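Putative mannose-6-phosphate isomerase YvyI (Bacillus subtilis, PDB 1QWR) probably catalyses the zinc-dependent interconversion of D-mannose 6-phosphate and D-fructose 6-phosphate in carbohydrate metabolism. Local coordinates at residues P8-P13 / K293-I298; F83-K88 / F270-V275. All coordinates share one frame; numbering follows the deposited sequence.

Interaction 1: P8-P13 / K293-I298; sequences PIFLTP and KGDHFI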
ATOM      1  N   PRO A   8       0.980 -21.454  -1.192  1.00 20.68           N
ATOM      2  CA  PRO A   8       1.262 -20.025  -1.380  1.00 17.70           C
ATOM      3  C   PRO A   8       1.161 -19.611  -2.839  1.00 19.27           C
ATOM      4  O   PRO A   8       1.561 -20.371  -3.731  1.00 18.96           O
ATOM      5  CB  PRO A   8       2.684 -19.878  -0.829  1.00 17.52           C
ATOM      6  CG  PRO A   8       2.738 -20.948   0.235  1.00 19.63           C
ATOM      7  CD  PRO A   8       2.067 -22.115  -0.448  1.00 19.13           C
ATOM      8  N   ILE A   9       0.636 -18.409  -3.087  1.00 15.29           N
ATOM      9  CA  ILE A   9       0.504 -17.921  -4.465  1.00 15.65           C
ATOM     10  C   ILE A   9       1.401 -16.698  -4.592  1.00 17.59           C
ATOM     11  O   ILE A   9       1.063 -15.637  -4.073  1.00 15.16           O
ATOM     12  CB  ILE A   9      -0.967 -17.532  -4.763  1.00 13.60           C
ATOM     13  CG1 ILE A   9      -1.869 -18.748  -4.554  1.00 17.19           C
ATOM     14  CG2 ILE A   9      -1.104 -16.957  -6.192  1.00 14.23           C
ATOM     15  CD1 ILE A   9      -3.345 -18.382  -4.442  1.00 19.50           C
ATOM     16  N   PHE A  10       2.536 -16.841  -5.271  1.00 18.37           N
ATOM     17  CA  PHE A  10       3.462 -15.723  -5.415  1.00 18.34           C
ATOM     18  C   PHE A  10       3.054 -14.856  -6.587  1.00 18.64           C
ATOM     19  O   PHE A  10       2.502 -15.350  -7.577  1.00 18.30           O
ATOM     20  CB  PHE A  10       4.897 -16.234  -5.600  1.00 17.77           C
ATOM     21  CG  PHE A  10       5.507 -16.775  -4.334  1.00 17.05           C
ATOM     22  CD1 PHE A  10       6.337 -15.975  -3.546  1.00 18.11           C
ATOM     23  CD2 PHE A  10       5.210 -18.063  -3.904  1.00 20.59           C
ATOM     24  CE1 PHE A  10       6.854 -16.457  -2.330  1.00 20.21           C
ATOM     25  CE2 PHE A  10       5.722 -18.561  -2.689  1.00 20.10           C
ATOM     26  CZ  PHE A  10       6.543 -17.750  -1.904  1.00 21.42           C
ATOM     27  N   LEU A  11       3.324 -13.561  -6.460  1.00 15.94           N
ATOM     28  CA  LEU A  11       2.963 -12.584  -7.473  1.00 16.57           C
ATOM     29  C   LEU A  11       4.170 -11.889  -8.072  1.00 16.48           C
ATOM     30  O   LEU A  11       5.097 -11.514  -7.371  1.00 17.78           O
ATOM     31  CB  LEU A  11       2.021 -11.530  -6.868  1.00 15.18           C
ATOM     32  CG  LEU A  11       0.778 -12.250  -6.329  1.00 19.55           C
ATOM     33  CD1 LEU A  11      -0.074 -11.336  -5.502  1.00 22.19           C
ATOM     34  CD2 LEU A  11       0.007 -12.814  -7.532  1.00 17.05           C
ATOM     35  N   THR A  12       4.135 -11.711  -9.383  1.00 15.80           N
ATOM     36  CA  THR A  12       5.218 -11.031 -10.081  1.00 19.31           C
ATOM     37  C   THR A  12       4.903  -9.555 -10.062  1.00 19.77           C
ATOM     38  O   THR A  12       3.823  -9.144 -10.473  1.00 22.69           O
ATOM     39  CB  THR A  12       5.302 -11.476 -11.532  1.00 20.06           C
ATOM     40  OG1 THR A  12       5.662 -12.856 -11.569  1.00 21.28           O
ATOM     41  CG2 THR A  12       6.356 -10.631 -12.287  1.00 19.41           C
ATOM     42  N   PRO A  13       5.852  -8.731  -9.605  1.00 23.04           N
ATOM     43  CA  PRO A  13       5.653  -7.279  -9.535  1.00 24.43           C
ATOM     44  C   PRO A  13       5.478  -6.520 -10.859  1.00 23.42           C
ATOM     45  O   PRO A  13       6.035  -6.886 -11.897  1.00 23.36           O
ATOM     46  CB  PRO A  13       6.874  -6.801  -8.751  1.00 25.64           C
ATOM     47  CG  PRO A  13       7.930  -7.815  -9.065  1.00 27.00           C
ATOM     48  CD  PRO A  13       7.175  -9.127  -9.092  1.00 23.49           C
ATOM     49  N   LYS A 293      13.499 -11.179   0.688  1.00 15.27           N
ATOM     50  CA  LYS A 293      13.139  -9.771   0.573  1.00 13.27           C
ATOM     51  C   LYS A 293      12.689  -9.504  -0.872  1.00 14.23           C
ATOM     52  O   LYS A 293      13.389  -9.835  -1.841  1.00 14.15           O
ATOM     53  CB  LYS A 293      14.381  -8.918   0.901  1.00 13.82           C
ATOM     54  CG  LYS A 293      14.122  -7.431   0.996  1.00 14.34           C
ATOM     55  CD  LYS A 293      15.420  -6.671   1.192  1.00 14.58           C
ATOM     56  CE  LYS A 293      15.157  -5.188   1.393  1.00 18.98           C
ATOM     57  NZ  LYS A 293      16.453  -4.446   1.557  1.00 21.27           N
ATOM     58  N   GLY A 294      11.524  -8.883  -1.017  1.00 14.66           N
ATOM     59  CA  GLY A 294      11.027  -8.601  -2.345  1.00 13.72           C
ATOM     60  C   GLY A 294       9.935  -9.554  -2.810  1.00 12.60           C
ATOM     61  O   GLY A 294       9.286  -9.298  -3.832  1.00 14.26           O
ATOM     62  N   ASP A 295       9.747 -10.666  -2.111  1.00 14.19           N
ATOM     63  CA  ASP A 295       8.660 -11.594  -2.483  1.00 14.34           C
ATOM     64  C   ASP A 295       7.324 -11.042  -1.974  1.00 14.82           C
ATOM     65  O   ASP A 295       7.254 -10.447  -0.890  1.00 14.68           O
ATOM     66  CB  ASP A 295       8.822 -12.974  -1.830  1.00 14.93           C
ATOM     67  CG  ASP A 295       9.896 -13.831  -2.481  1.00 16.58           C
ATOM     68  OD1 ASP A 295      10.192 -13.645  -3.678  1.00 18.61           O
ATOM     69  OD2 ASP A 295      10.413 -14.713  -1.773  1.00 19.48           O
ATOM     70  N   HIS A 296       6.272 -11.253  -2.761  1.00 13.47           N
ATOM     71  CA  HIS A 296       4.916 -10.854  -2.405  1.00 13.74           C
ATOM     72  C   HIS A 296       4.069 -12.079  -2.724  1.00 15.48           C
ATOM     73  O   HIS A 296       4.216 -12.687  -3.804  1.00 13.84           O
ATOM     74  CB  HIS A 296       4.474  -9.659  -3.237  1.00 13.94           C
ATOM     75  CG  HIS A 296       5.331  -8.454  -3.022  1.00 14.66           C
ATOM     76  ND1 HIS A 296       5.274  -7.693  -1.869  1.00 11.54           N
ATOM     77  CD2 HIS A 296       6.314  -7.921  -3.781  1.00 13.18           C
ATOM     78  CE1 HIS A 296       6.190  -6.738  -1.931  1.00 12.38           C
ATOM     79  NE2 HIS A 296       6.837  -6.856  -3.081  1.00 13.18           N
ATOM     80  N   PHE A 297       3.192 -12.448  -1.800  1.00 13.45           N
ATOM     81  CA  PHE A 297       2.371 -13.630  -2.020  1.00 14.44           C
ATOM     82  C   PHE A 297       1.106 -13.620  -1.205  1.00 14.18           C
ATOM     83  O   PHE A 297       0.960 -12.855  -0.232  1.00 14.92           O
ATOM     84  CB  PHE A 297       3.175 -14.903  -1.704  1.00 13.56           C
ATOM     85  CG  PHE A 297       3.698 -14.971  -0.285  1.00 12.34           C
ATOM     86  CD1 PHE A 297       2.990 -15.654   0.718  1.00 14.72           C
ATOM     87  CD2 PHE A 297       4.902 -14.376   0.038  1.00 13.03           C
ATOM     88  CE1 PHE A 297       3.499 -15.739   2.035  1.00 14.85           C
ATOM     89  CE2 PHE A 297       5.425 -14.448   1.346  1.00 16.24           C
ATOM     90  CZ  PHE A 297       4.726 -15.134   2.354  1.00 16.00           C
ATOM     91  N   ILE A 298       0.186 -14.476  -1.624  1.00 15.03           N
ATOM     92  CA  ILE A 298      -1.080 -14.632  -0.943  1.00 14.74           C
ATOM     93  C   ILE A 298      -1.150 -16.034  -0.373  1.00 16.70           C
ATOM     94  O   ILE A 298      -0.790 -17.006  -1.050  1.00 16.52           O
ATOM     95  CB  ILE A 298      -2.253 -14.412  -1.934  1.00 13.56           C
ATOM     96  CG1 ILE A 298      -2.377 -12.921  -2.243  1.00 14.69           C
ATOM     97  CG2 ILE A 298      -3.557 -14.976  -1.350  1.00 15.29           C
ATOM     98  CD1 ILE A 298      -3.388 -12.619  -3.337  1.00 16.59           C
TER
HETATM   99  O   HOH W   1       6.982 -12.294  -5.494  1.00 16.25           O
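Ile9 and Ile298 form a hydrogen-bonded antiparallel pair: Ile9 N donates to Ile298 O (2.9 Å), and Ile298 N donates back to Ile9 O (2.8 Å). Phe10 and Phe297 make the next, non-hydrogen-bonded pair, after which Leu11 N reaches His296 O at 2.9 Å. Beyond it a water accepts from His296 N (3.0 Å) and donates to Leu11 O (2.8 Å). The two phenylalanines leave the strands alongside each other, in like directions. The backbone sets Phe297 CB over one face of the Phe10 ring, a CH-pi contact 4.0 Å from the centroid; with CG between the backbone N and the carbonyl carbon (chi1 59°), the Phe297 ring is carried onward. The ring planes are 37° apart, and Phe10 CE1 comes to 3.7 Å from Phe297 CD2. The Asp295 carboxylate nears Phe10 CE1, its plane 79° from the ring; OD1 is salt-bridged to Lys292. Leu11 CD1 touches Ile298 CD1 at 4.2 Å. Farther out, Leu291 touches both phenylalanine side chains, Phe10 N is hydrogen-bonded to Asn56 OD1, and His296 ND1 to Ser274 OG. Strand 9-17 of the catalytic region thus pairs with strand 296-299 of the C-terminal cupin region, away from the zinc site. The facing backbone groups of Ile9, Ile298, Leu11 and His296 find direct or water-mediated partners, while the side chains add mainly apolar and CH-pi contact.

Interaction 2: F83-K88 / F270-V275; sequences FPLLTK and FLICSV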
ATOM      1  N   PHE A  83     -11.220  -7.919  -6.396  1.00 16.70           N
ATOM      2  CA  PHE A  83     -10.293  -8.206  -5.283  1.00 14.84           C
ATOM      3  C   PHE A  83     -10.289  -6.820  -4.603  1.00 14.78           C
ATOM      4  O   PHE A  83     -10.114  -5.798  -5.257  1.00 15.96           O
ATOM      5  CB  PHE A  83      -8.925  -8.558  -5.851  1.00 13.26           C
ATOM      6  CG  PHE A  83      -7.877  -8.807  -4.799  1.00 16.72           C
ATOM      7  CD1 PHE A  83      -7.792 -10.055  -4.157  1.00 16.27           C
ATOM      8  CD2 PHE A  83      -6.966  -7.804  -4.460  1.00 13.94           C
ATOM      9  CE1 PHE A  83      -6.801 -10.297  -3.194  1.00 14.53           C
ATOM     10  CE2 PHE A  83      -5.974  -8.032  -3.501  1.00 12.99           C
ATOM     11  CZ  PHE A  83      -5.892  -9.285  -2.868  1.00 15.71           C
ATOM     12  N   PRO A  84     -10.438  -6.776  -3.269  1.00 14.97           N
ATOM     13  CA  PRO A  84     -10.512  -5.502  -2.559  1.00 14.49           C
ATOM     14  C   PRO A  84      -9.351  -4.584  -2.273  1.00 11.53           C
ATOM     15  O   PRO A  84      -9.564  -3.381  -2.042  1.00 13.36           O
ATOM     16  CB  PRO A  84     -11.234  -5.899  -1.268  1.00 14.78           C
ATOM     17  CG  PRO A  84     -10.631  -7.224  -0.960  1.00 15.87           C
ATOM     18  CD  PRO A  84     -10.605  -7.918  -2.349  1.00 14.99           C
ATOM     19  N   LEU A  85      -8.146  -5.128  -2.271  1.00 13.60           N
ATOM     20  CA  LEU A  85      -6.998  -4.330  -1.914  1.00 12.08           C
ATOM     21  C   LEU A  85      -5.929  -4.181  -2.985  1.00 14.27           C
ATOM     22  O   LEU A  85      -5.982  -4.817  -4.038  1.00 14.63           O
ATOM     23  CB  LEU A  85      -6.385  -4.934  -0.635  1.00 12.89           C
ATOM     24  CG  LEU A  85      -7.313  -5.027   0.597  1.00 14.49           C
ATOM     25  CD1 LEU A  85      -6.608  -5.783   1.728  1.00 18.66           C
ATOM     26  CD2 LEU A  85      -7.697  -3.629   1.074  1.00 11.92           C
ATOM     27  N   LEU A  86      -4.941  -3.345  -2.673  1.00 13.54           N
ATOM     28  CA  LEU A  86      -3.814  -3.100  -3.547  1.00 14.94           C
ATOM     29  C   LEU A  86      -2.632  -2.778  -2.649  1.00 14.88           C
ATOM     30  O   LEU A  86      -2.737  -1.924  -1.771  1.00 12.82           O
ATOM     31  CB  LEU A  86      -4.125  -1.942  -4.489  1.00 14.94           C
ATOM     32  CG  LEU A  86      -2.975  -1.279  -5.256  1.00 15.12           C
ATOM     33  CD1 LEU A  86      -2.302  -2.298  -6.183  1.00 14.72           C
ATOM     34  CD2 LEU A  86      -3.574  -0.106  -6.072  1.00 14.93           C
ATOM     35  N   THR A  87      -1.522  -3.493  -2.842  1.00 12.23           N
ATOM     36  CA  THR A  87      -0.339  -3.277  -2.022  1.00 13.64           C
ATOM     37  C   THR A  87       0.809  -2.834  -2.907  1.00 14.63           C
ATOM     38  O   THR A  87       1.100  -3.472  -3.923  1.00 12.89           O
ATOM     39  CB  THR A  87       0.080  -4.570  -1.305  1.00 11.05           C
ATOM     40  OG1 THR A  87      -1.022  -5.066  -0.530  1.00 15.56           O
ATOM     41  CG2 THR A  87       1.268  -4.323  -0.400  1.00 13.86           C
ATOM     42  N   LYS A  88       1.482  -1.774  -2.483  1.00 12.52           N
ATOM     43  CA  LYS A  88       2.620  -1.243  -3.230  1.00 14.16           C
ATOM     44  C   LYS A  88       3.830  -0.973  -2.359  1.00 13.79           C
ATOM     45  O   LYS A  88       3.710  -0.788  -1.137  1.00 13.94           O
ATOM     46  CB  LYS A  88       2.270   0.111  -3.844  1.00 14.69           C
ATOM     47  CG  LYS A  88       1.068   0.128  -4.767  1.00 15.17           C
ATOM     48  CD  LYS A  88       0.822   1.594  -5.185  1.00 13.08           C
ATOM     49  CE  LYS A  88      -0.476   1.773  -5.969  1.00 15.56           C
ATOM     50  NZ  LYS A  88      -0.582   3.206  -6.380  1.00 16.92           N
ATOM     51  N   PHE A 270      -7.959 -14.974   3.498  1.00 15.40           N
ATOM     52  CA  PHE A 270      -6.690 -15.081   2.774  1.00 14.45           C
ATOM     53  C   PHE A 270      -5.757 -14.041   3.384  1.00 13.38           C
ATOM     54  O   PHE A 270      -6.223 -13.076   3.997  1.00 14.39           O
ATOM     55  CB  PHE A 270      -6.854 -14.834   1.269  1.00 16.21           C
ATOM     56  CG  PHE A 270      -7.441 -13.499   0.928  1.00 14.09           C
ATOM     57  CD1 PHE A 270      -6.619 -12.394   0.671  1.00 17.30           C
ATOM     58  CD2 PHE A 270      -8.823 -13.348   0.836  1.00 13.70           C
ATOM     59  CE1 PHE A 270      -7.173 -11.156   0.324  1.00 15.99           C
ATOM     60  CE2 PHE A 270      -9.385 -12.123   0.498  1.00 15.35           C
ATOM     61  CZ  PHE A 270      -8.567 -11.021   0.238  1.00 16.09           C
ATOM     62  N   LEU A 271      -4.449 -14.238   3.247  1.00 14.11           N
ATOM     63  CA  LEU A 271      -3.486 -13.269   3.789  1.00 13.38           C
ATOM     64  C   LEU A 271      -2.619 -12.744   2.667  1.00 13.06           C
ATOM     65  O   LEU A 271      -2.137 -13.527   1.851  1.00 14.66           O
ATOM     66  CB  LEU A 271      -2.573 -13.930   4.830  1.00 14.58           C
ATOM     67  CG  LEU A 271      -3.217 -14.413   6.129  1.00 19.95           C
ATOM     68  CD1 LEU A 271      -2.112 -14.966   7.051  1.00 22.21           C
ATOM     69  CD2 LEU A 271      -3.971 -13.262   6.810  1.00 22.68           C
ATOM     70  N   ILE A 272      -2.443 -11.429   2.629  1.00 11.98           N
ATOM     71  CA  ILE A 272      -1.597 -10.750   1.653  1.00 11.91           C
ATOM     72  C   ILE A 272      -0.266 -10.532   2.383  1.00 12.92           C
ATOM     73  O   ILE A 272      -0.250  -9.879   3.435  1.00 14.69           O
ATOM     74  CB  ILE A 272      -2.176  -9.389   1.272  1.00 12.37           C
ATOM     75  CG1 ILE A 272      -3.487  -9.587   0.520  1.00 13.08           C
ATOM     76  CG2 ILE A 272      -1.127  -8.583   0.454  1.00 10.70           C
ATOM     77  CD1 ILE A 272      -4.300  -8.290   0.316  1.00 12.69           C
ATOM     78  N   CYS A 273       0.839 -11.017   1.804  1.00 11.16           N
ATOM     79  CA  CYS A 273       2.150 -10.953   2.446  1.00 12.33           C
ATOM     80  C   CYS A 273       3.265 -10.357   1.589  1.00 12.06           C
ATOM     81  O   CYS A 273       3.393 -10.710   0.408  1.00 12.28           O
ATOM     82  CB  CYS A 273       2.590 -12.376   2.856  1.00 12.77           C
ATOM     83  SG  CYS A 273       1.329 -13.317   3.780  1.00 15.89           S
ATOM     84  N   SER A 274       4.068  -9.479   2.202  1.00 11.96           N
ATOM     85  CA  SER A 274       5.221  -8.822   1.557  1.00 12.42           C
ATOM     86  C   SER A 274       6.454  -8.997   2.451  1.00 13.56           C
ATOM     87  O   SER A 274       6.439  -8.633   3.643  1.00 12.79           O
ATOM     88  CB  SER A 274       4.975  -7.303   1.363  1.00 13.08           C
ATOM     89  OG  SER A 274       3.872  -7.044   0.510  1.00 15.15           O
ATOM     90  N   VAL A 275       7.515  -9.582   1.907  1.00 13.32           N
ATOM     91  CA  VAL A 275       8.743  -9.763   2.697  1.00 13.34           C
ATOM     92  C   VAL A 275       9.580  -8.506   2.514  1.00 13.25           C
ATOM     93  O   VAL A 275      10.116  -8.262   1.441  1.00 14.15           O
ATOM     94  CB  VAL A 275       9.519 -10.978   2.202  1.00 13.00           C
ATOM     95  CG1 VAL A 275      10.746 -11.203   3.065  1.00 13.84           C
ATOM     96  CG2 VAL A 275       8.579 -12.195   2.208  1.00 13.46           C
TER
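Phe83 and Phe270 reach each other through unlike first torsions: Phe83 has CG anti to the backbone N (chi1 177°), whereas Phe270 holds CG in the cramped slot between N and carbonyl carbon (chi1 58°). The rings meet obliquely at their CE1 atoms, 3.6 Å apart, with centroids 5.6 Å apart and planes inclined by 37°. Phe83 turns its CZ to the end of Ile272, 3.7 Å from CD1 of that residue, and the same methyl lies 3.7 Å from Leu85 CD1. The CG1 arm of Ile272 puts CD1 against both Phe83 and Leu85; its CG2 branch instead passes Thr87, 3.7 Å from OG1. No hydrogen bond joins the two segments: the strands run nearly parallel with axes 9.3 Å apart, a spacing of facing layers rather than of paired neighbours. Here a strand of the catalytic cupin-type region lies against one of the C-terminal cupin region, and Ile44 of strand 38-44 fills in beside Thr87, Ile272 and Ser274. An alanine in place of Phe83 would take away the ring and is likely to open a gap beside Phe270 and the Ile272 methyl. Pro84 CG approaches Phe270 CZ at the ring edge. Farther along the strands, the CG2 methyl of Thr87 meets the side chain of Ser274. The side chain of Leu85 is about 8 Å from that of the zinc ligand Glu119, while the bound zinc ion is about 13 Å from the side chain of Thr87.

In the fold
From the N terminus the chain lays down 8-13 at the start of strand 9-17, then 83-88 in strand 85-92. Some 180 residues later, beyond the zinc ligands, it reaches 270-275, whose strand closes the inner loop in interaction 2. Soon afterwards 293-298 returns to the opening strand and closes the outer loop in interaction 1, so interaction 2 is nested within it. The contacts touch: strands 271-276 and 296-299 are neighbours in a sheet, with a probable hydrogen bond between Phe297 O and Cys273 N. Both tie the catalytic region to the C-terminal cupin region, interaction 1 through strand pairing and interaction 2 through facing side chains.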